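Local structure of xylooligosaccharide oxidase (Myceliophthora thermophila, 5L6G) at residues 234-239 with 312-317; 268-273 with 285-290. The protein catalyses the selective C1 oxidation of xylooligosaccharides and related sugars to lactones with a bicovalently bound FAD, reducing oxygen to hydrogen peroxide. All coordinates share one frame; numbering follows the deposited sequence.

Contact 1: residues 234-239 with 312-317; sequences VTSYEI and QEHDWM. With NAG (2-acetamido-2-deoxy-beta-D-glucopyranose), chain E.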
# COMPACT_ATOMS: atom_id res chain seq x y z
N VAL A 234 16.10 1.69 16.75
CA VAL A 234 16.05 0.86 15.55
C VAL A 234 17.33 1.11 14.75
O VAL A 234 17.91 2.21 14.80
CB VAL A 234 14.82 1.15 14.69
CG1 VAL A 234 13.54 0.84 15.48
CG2 VAL A 234 14.81 2.59 14.18
N THR A 235 17.79 0.10 14.04
CA THR A 235 19.07 0.17 13.38
C THR A 235 18.88 -0.11 11.90
O THR A 235 18.45 -1.20 11.52
CB THR A 235 20.03 -0.83 14.00
OG1 THR A 235 20.14 -0.55 15.41
CG2 THR A 235 21.42 -0.75 13.34
N SER A 236 19.13 0.88 11.06
CA SER A 236 19.07 0.66 9.62
C SER A 236 20.40 0.11 9.17
O SER A 236 21.43 0.32 9.82
CB SER A 236 18.71 1.94 8.88
OG SER A 236 19.68 2.95 9.06
N TYR A 237 20.39 -0.62 8.07
CA TYR A 237 21.62 -1.20 7.54
C TYR A 237 21.41 -1.60 6.10
O TYR A 237 20.28 -1.70 5.63
CB TYR A 237 22.02 -2.44 8.36
CG TYR A 237 20.98 -3.54 8.35
CD1 TYR A 237 19.89 -3.50 9.21
CD2 TYR A 237 21.08 -4.62 7.46
CE1 TYR A 237 18.94 -4.51 9.20
CE2 TYR A 237 20.12 -5.62 7.43
CZ TYR A 237 19.06 -5.57 8.31
OH TYR A 237 18.09 -6.54 8.30
N GLU A 238 22.53 -1.86 5.42
CA GLU A 238 22.50 -2.28 4.04
C GLU A 238 23.48 -3.42 3.83
O GLU A 238 24.48 -3.55 4.56
CB GLU A 238 22.87 -1.09 3.16
CG GLU A 238 21.75 -0.09 3.05
CD GLU A 238 22.17 1.30 2.62
OE1 GLU A 238 23.25 1.48 2.02
OE2 GLU A 238 21.36 2.22 2.89
N ILE A 239 23.18 -4.26 2.85
CA ILE A 239 24.10 -5.30 2.42
C ILE A 239 24.10 -5.25 0.92
O ILE A 239 23.11 -5.63 0.29
CB ILE A 239 23.69 -6.71 2.88
CG1 ILE A 239 23.53 -6.77 4.40
CG2 ILE A 239 24.71 -7.74 2.38
CD1 ILE A 239 22.74 -7.96 4.90
N GLN A 312 23.45 2.19 11.02
CA GLN A 312 23.10 3.43 11.71
C GLN A 312 22.02 3.16 12.75
O GLN A 312 20.95 2.68 12.40
CB GLN A 312 22.57 4.46 10.72
CG GLN A 312 23.60 5.06 9.77
CD GLN A 312 22.94 5.79 8.60
OE1 GLN A 312 21.85 6.33 8.73
NE2 GLN A 312 23.61 5.79 7.46
N GLU A 313 22.30 3.48 14.00
CA GLU A 313 21.31 3.36 15.06
C GLU A 313 20.49 4.65 15.14
O GLU A 313 21.03 5.74 15.07
CB GLU A 313 21.98 3.15 16.41
CG GLU A 313 23.00 2.03 16.43
CD GLU A 313 23.49 1.73 17.83
OE1 GLU A 313 22.70 1.12 18.58
OE2 GLU A 313 24.63 2.13 18.17
N HIS A 314 19.19 4.50 15.37
CA HIS A 314 18.27 5.62 15.35
C HIS A 314 17.31 5.53 16.53
O HIS A 314 17.07 4.45 17.04
CB HIS A 314 17.40 5.57 14.07
CG HIS A 314 18.18 5.46 12.80
ND1 HIS A 314 18.92 6.50 12.28
CD2 HIS A 314 18.31 4.43 11.93
CE1 HIS A 314 19.49 6.11 11.15
NE2 HIS A 314 19.12 4.87 10.90
N ASP A 315 16.72 6.65 16.93
CA ASP A 315 15.47 6.56 17.69
C ASP A 315 14.36 6.23 16.70
O ASP A 315 14.61 6.12 15.50
CB ASP A 315 15.18 7.83 18.53
CG ASP A 315 14.75 9.04 17.71
OD1 ASP A 315 14.40 8.94 16.53
OD2 ASP A 315 14.75 10.14 18.29
N TRP A 316 13.14 6.04 17.21
CA TRP A 316 12.03 5.58 16.40
C TRP A 316 11.74 6.48 15.19
O TRP A 316 11.61 6.00 14.07
CB TRP A 316 10.78 5.41 17.26
CG TRP A 316 9.58 5.04 16.44
CD1 TRP A 316 8.52 5.82 16.16
CD2 TRP A 316 9.35 3.80 15.77
NE1 TRP A 316 7.62 5.15 15.36
CE2 TRP A 316 8.12 3.90 15.10
CE3 TRP A 316 10.08 2.61 15.65
CZ2 TRP A 316 7.58 2.86 14.34
CZ3 TRP A 316 9.55 1.57 14.90
CH2 TRP A 316 8.31 1.70 14.24
N MET A 317 11.63 7.79 15.41
CA MET A 317 11.24 8.69 14.33
C MET A 317 12.39 8.87 13.34
O MET A 317 12.16 9.05 12.15
CB MET A 317 10.81 10.07 14.84
CG MET A 317 9.42 10.11 15.46
SD MET A 317 8.12 9.36 14.49
CE MET A 317 8.08 10.28 12.94
C1 NAG E . 18.26 5.36 21.13
C2 NAG E . 19.24 6.36 20.51
C3 NAG E . 19.25 7.70 21.27
C4 NAG E . 17.83 8.24 21.43
C5 NAG E . 17.00 7.16 22.12
C6 NAG E . 15.54 7.59 22.30
C7 NAG E . 21.29 5.73 19.32
C8 NAG E . 22.66 5.12 19.43
N2 NAG E . 20.58 5.79 20.45
O3 NAG E . 20.04 8.64 20.57
O4 NAG E . 17.81 9.43 22.18
O5 NAG E . 17.01 6.01 21.31
O6 NAG E . 14.75 6.46 22.60
O7 NAG E . 20.90 6.14 18.23
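V234, T235 and S236 face H314, E313 and Q312 in antiparallel register, the two strand axes 4.6 Å apart at their closest and 152° from each other in direction. V234 with H314 and S236 with Q312 are hydrogen-bonded pairs, each joined by two backbone bonds. The shortest of the four runs from H314 N to V234 O at 2.7 Å. The longest runs from Q312 N to S236 O at 3.0 Å. T235 and E313 form the non-hydrogen-bonded pair between them. The diagonal pair S236 and H314 makes the polar link on the face that also carries V234 and Q312. S236 OG, set between its own backbone N and carbonyl carbon (chi1 62°), meets H314 NE2 at 2.7 Å, lying near the imidazole plane at the ring edge. H314 ND1 bonds to the E318 carboxylate, which leaves both ring nitrogens occupied and the rotation of the ring fixed. Strand 308-314 is an outermost strand of the large antiparallel sheet, consistent with the substrate domain of flavin oxidases of the vanillyl-alcohol oxidase type, and 234-240 is its inner neighbour. V234 splits its two methyls: CG2 packs against H314 CB at 3.9 Å, while CG1 touches the edge of the W316 indole at CE3, also 3.9 Å away. With its CG anti to the backbone N (chi1 176°), W316 brings that edge back to V234 from the first turn of helix 316-322, N-capped by D315. On the other face T235 and E313 lie side by side, T235 OG1 4.0 Å from E313 CG. T235 OG1 bonds to G288 O and E313 OE1 to A290 N. The N-acetylglucosamine (NAG) of chain E rests beside this strand end, its O7 3.2 Å from E313 O.

Contact 2: residues 268-273 with 285-290; sequences EMNMRV and LYHGNA. With NAG (2-acetamido-2-deoxy-beta-D-glucopyranose), chain G; XYP (beta-D-xylopyranose), chain H.
E268 meets Y286 and H287 at the start of the pairing, its carbonyl O accepting from H287 N at 2.8 Å. Its CB lies 4.1 Å from the centroid of the Y286 ring in an off-centre CH-pi contact. The chain then bends at chi2 and, through OE1, shares a water with Y286 OH; the water donates to E268 OE1, so carboxylate and phenol are bridged beside the ring edge. M269 pairs with Y286 without backbone hydrogen bonds, and its CB packs at 4.0 Å on CD1 of the same Y286 ring, whose chi1 of -176° swings it away from its own N, back across M269. N270 and L285 form the hydrogen-bonded pair: L285 N to N270 O is firm at 2.8 Å, the reverse bond weak. N270 ND2 adds a side-chain bond to L285 O, 3.3 Å long, with the acceptor close to the amide plane. The same ND2 bonds to S175 OG and passes 3.3 Å from H287 CD2, amide and imidazole planes 39° apart. A leucine in place of N270 would probably leave S175 OG without this donor and take from L285 O the side-chain bond that backs up its weak backbone one. H287, the centre of an inverse gamma turn, bonds through NE2 to F171 O. R272, farther along the hairpin, belongs to the substrate site: NH1 gives a 2.8 Å bond to O2 of the bound xylose, and this oxygen lies in the guanidinium plane at its edge, while Q283 holds NE. N289 carries an N-linked glycan and N-caps helix 290-304. This hairpin of strands 269-275 and 280-286 sits in the sheet between strands 374-381 and 234-240, with helix 290-304 packed on M269 and Y286.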
# COMPACT_ATOMS: atom_id res chain seq x y z
N GLU A 268 12.56 -9.40 14.89
CA GLU A 268 13.00 -8.00 15.01
C GLU A 268 13.53 -7.41 13.70
O GLU A 268 13.67 -6.19 13.58
CB GLU A 268 14.12 -7.87 16.05
CG GLU A 268 13.72 -8.22 17.48
CD GLU A 268 13.76 -9.70 17.81
OE1 GLU A 268 14.09 -10.56 16.95
OE2 GLU A 268 13.44 -9.99 18.97
N MET A 269 13.86 -8.27 12.74
CA MET A 269 14.46 -7.86 11.48
C MET A 269 13.41 -7.65 10.39
O MET A 269 12.53 -8.47 10.22
CB MET A 269 15.45 -8.93 11.01
CG MET A 269 16.28 -8.55 9.80
SD MET A 269 17.53 -9.77 9.43
CE MET A 269 18.62 -9.64 10.87
N ASN A 270 13.56 -6.56 9.65
CA ASN A 270 12.62 -6.16 8.61
C ASN A 270 13.49 -5.74 7.46
O ASN A 270 14.37 -4.90 7.64
CB ASN A 270 11.77 -4.97 9.05
CG ASN A 270 10.93 -5.29 10.25
OD1 ASN A 270 9.75 -5.62 10.10
ND2 ASN A 270 11.53 -5.23 11.45
N MET A 271 13.29 -6.36 6.31
CA MET A 271 14.30 -6.28 5.25
C MET A 271 13.70 -6.46 3.86
O MET A 271 12.67 -7.08 3.72
CB MET A 271 15.39 -7.31 5.47
CG MET A 271 16.67 -7.07 4.70
SD MET A 271 18.05 -8.05 5.30
CE MET A 271 17.33 -9.69 5.38
N ARG A 272 14.37 -5.89 2.87
CA ARG A 272 14.02 -6.03 1.47
C ARG A 272 15.28 -5.95 0.61
O ARG A 272 16.31 -5.44 1.03
CB ARG A 272 13.10 -4.90 1.08
CG ARG A 272 13.81 -3.55 0.98
CD ARG A 272 12.78 -2.41 0.93
NE ARG A 272 13.40 -1.11 0.77
CZ ARG A 272 12.74 0.04 0.78
NH1 ARG A 272 11.43 0.05 0.96
NH2 ARG A 272 13.40 1.17 0.62
N VAL A 273 15.18 -6.47 -0.60
CA VAL A 273 16.14 -6.18 -1.65
C VAL A 273 15.62 -4.98 -2.41
O VAL A 273 14.47 -4.98 -2.82
CB VAL A 273 16.27 -7.35 -2.64
CG1 VAL A 273 17.19 -6.98 -3.78
CG2 VAL A 273 16.78 -8.60 -1.93
N LEU A 285 15.71 -2.65 8.56
CA LEU A 285 15.54 -1.93 9.81
C LEU A 285 15.39 -2.99 10.89
O LEU A 285 14.44 -3.78 10.88
CB LEU A 285 14.33 -1.01 9.76
CG LEU A 285 14.24 -0.02 10.93
CD1 LEU A 285 15.34 1.02 10.81
CD2 LEU A 285 12.89 0.65 11.04
N TYR A 286 16.34 -3.02 11.81
CA TYR A 286 16.33 -3.99 12.88
C TYR A 286 15.80 -3.30 14.12
O TYR A 286 16.30 -2.24 14.51
CB TYR A 286 17.74 -4.49 13.10
CG TYR A 286 17.83 -5.57 14.13
CD1 TYR A 286 17.48 -6.88 13.83
CD2 TYR A 286 18.26 -5.28 15.42
CE1 TYR A 286 17.54 -7.88 14.78
CE2 TYR A 286 18.33 -6.27 16.39
CZ TYR A 286 17.97 -7.57 16.06
OH TYR A 286 18.05 -8.54 16.99
N HIS A 287 14.78 -3.88 14.74
CA HIS A 287 14.19 -3.31 15.94
C HIS A 287 15.01 -3.69 17.17
O HIS A 287 14.65 -4.58 17.93
CB HIS A 287 12.74 -3.73 16.08
CG HIS A 287 11.85 -3.15 15.04
ND1 HIS A 287 10.61 -2.65 15.33
CD2 HIS A 287 12.04 -2.95 13.71
CE1 HIS A 287 10.04 -2.20 14.23
NE2 HIS A 287 10.89 -2.37 13.23
N GLY A 288 16.12 -2.99 17.32
CA GLY A 288 17.10 -3.24 18.36
C GLY A 288 18.34 -2.43 18.02
O GLY A 288 18.36 -1.71 17.02
N ASN A 289 19.37 -2.54 18.85
CA ASN A 289 20.57 -1.73 18.68
C ASN A 289 21.54 -2.40 17.71
O ASN A 289 21.25 -3.49 17.21
CB ASN A 289 21.22 -1.44 20.04
CG ASN A 289 21.55 -2.69 20.81
OD1 ASN A 289 21.90 -3.71 20.23
ND2 ASN A 289 21.45 -2.62 22.15
N ALA A 290 22.67 -1.76 17.44
CA ALA A 290 23.57 -2.21 16.38
C ALA A 290 24.25 -3.53 16.72
O ALA A 290 24.44 -4.36 15.85
CB ALA A 290 24.61 -1.15 16.07
C1 NAG G . 21.74 -3.75 23.01
C2 NAG G . 22.32 -3.22 24.33
C3 NAG G . 22.43 -4.31 25.39
C4 NAG G . 21.15 -5.10 25.50
C5 NAG G . 20.67 -5.57 24.13
C6 NAG G . 19.31 -6.25 24.21
C7 NAG G . 23.77 -1.25 24.22
C8 NAG G . 25.13 -0.68 23.93
N2 NAG G . 23.60 -2.57 24.08
O3 NAG G . 22.65 -3.70 26.65
O4 NAG G . 21.38 -6.20 26.36
O5 NAG G . 20.55 -4.47 23.27
O6 NAG G . 19.14 -7.10 23.09
O7 NAG G . 22.87 -0.49 24.58
O1 XYP H . 7.43 0.14 -1.24
C1 XYP H . 7.62 1.55 -1.32
C2 XYP H . 9.04 1.89 -0.87
C3 XYP H . 9.36 3.36 -1.13
C4 XYP H . 9.06 3.71 -2.59
C5 XYP H . 7.63 3.31 -2.97
O2 XYP H . 9.13 1.62 0.52
O3 XYP H . 10.72 3.65 -0.76
O4 XYP H . 9.17 5.13 -2.78
O5 XYP H . 7.37 1.95 -2.66
O HOH W 1 16.84 -10.75 16.55

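In the fold
Both contacts belong to one antiparallel sheet, running 308-314, 234-240, 280-286, 269-275 across it, and their centres are about 7 Å apart. The shared seam is strand 234-240 against 280-286: T235 O accepts from Y286 N at 2.8 Å, a probable hydrogen bond, and L285 packs its side chain on V234 and S236. Y237, from the segment 234-239, also packs on M269 of contact 2. Contact 2 reaches the active site directly through R272, beside T154, E412 and Y451, which also bind the xylose. Contact 1 stands farther back: the nearest atoms of the S236 and R272 side chains are about 10 Å apart, those of the W316 side chain and FAD about 13 Å.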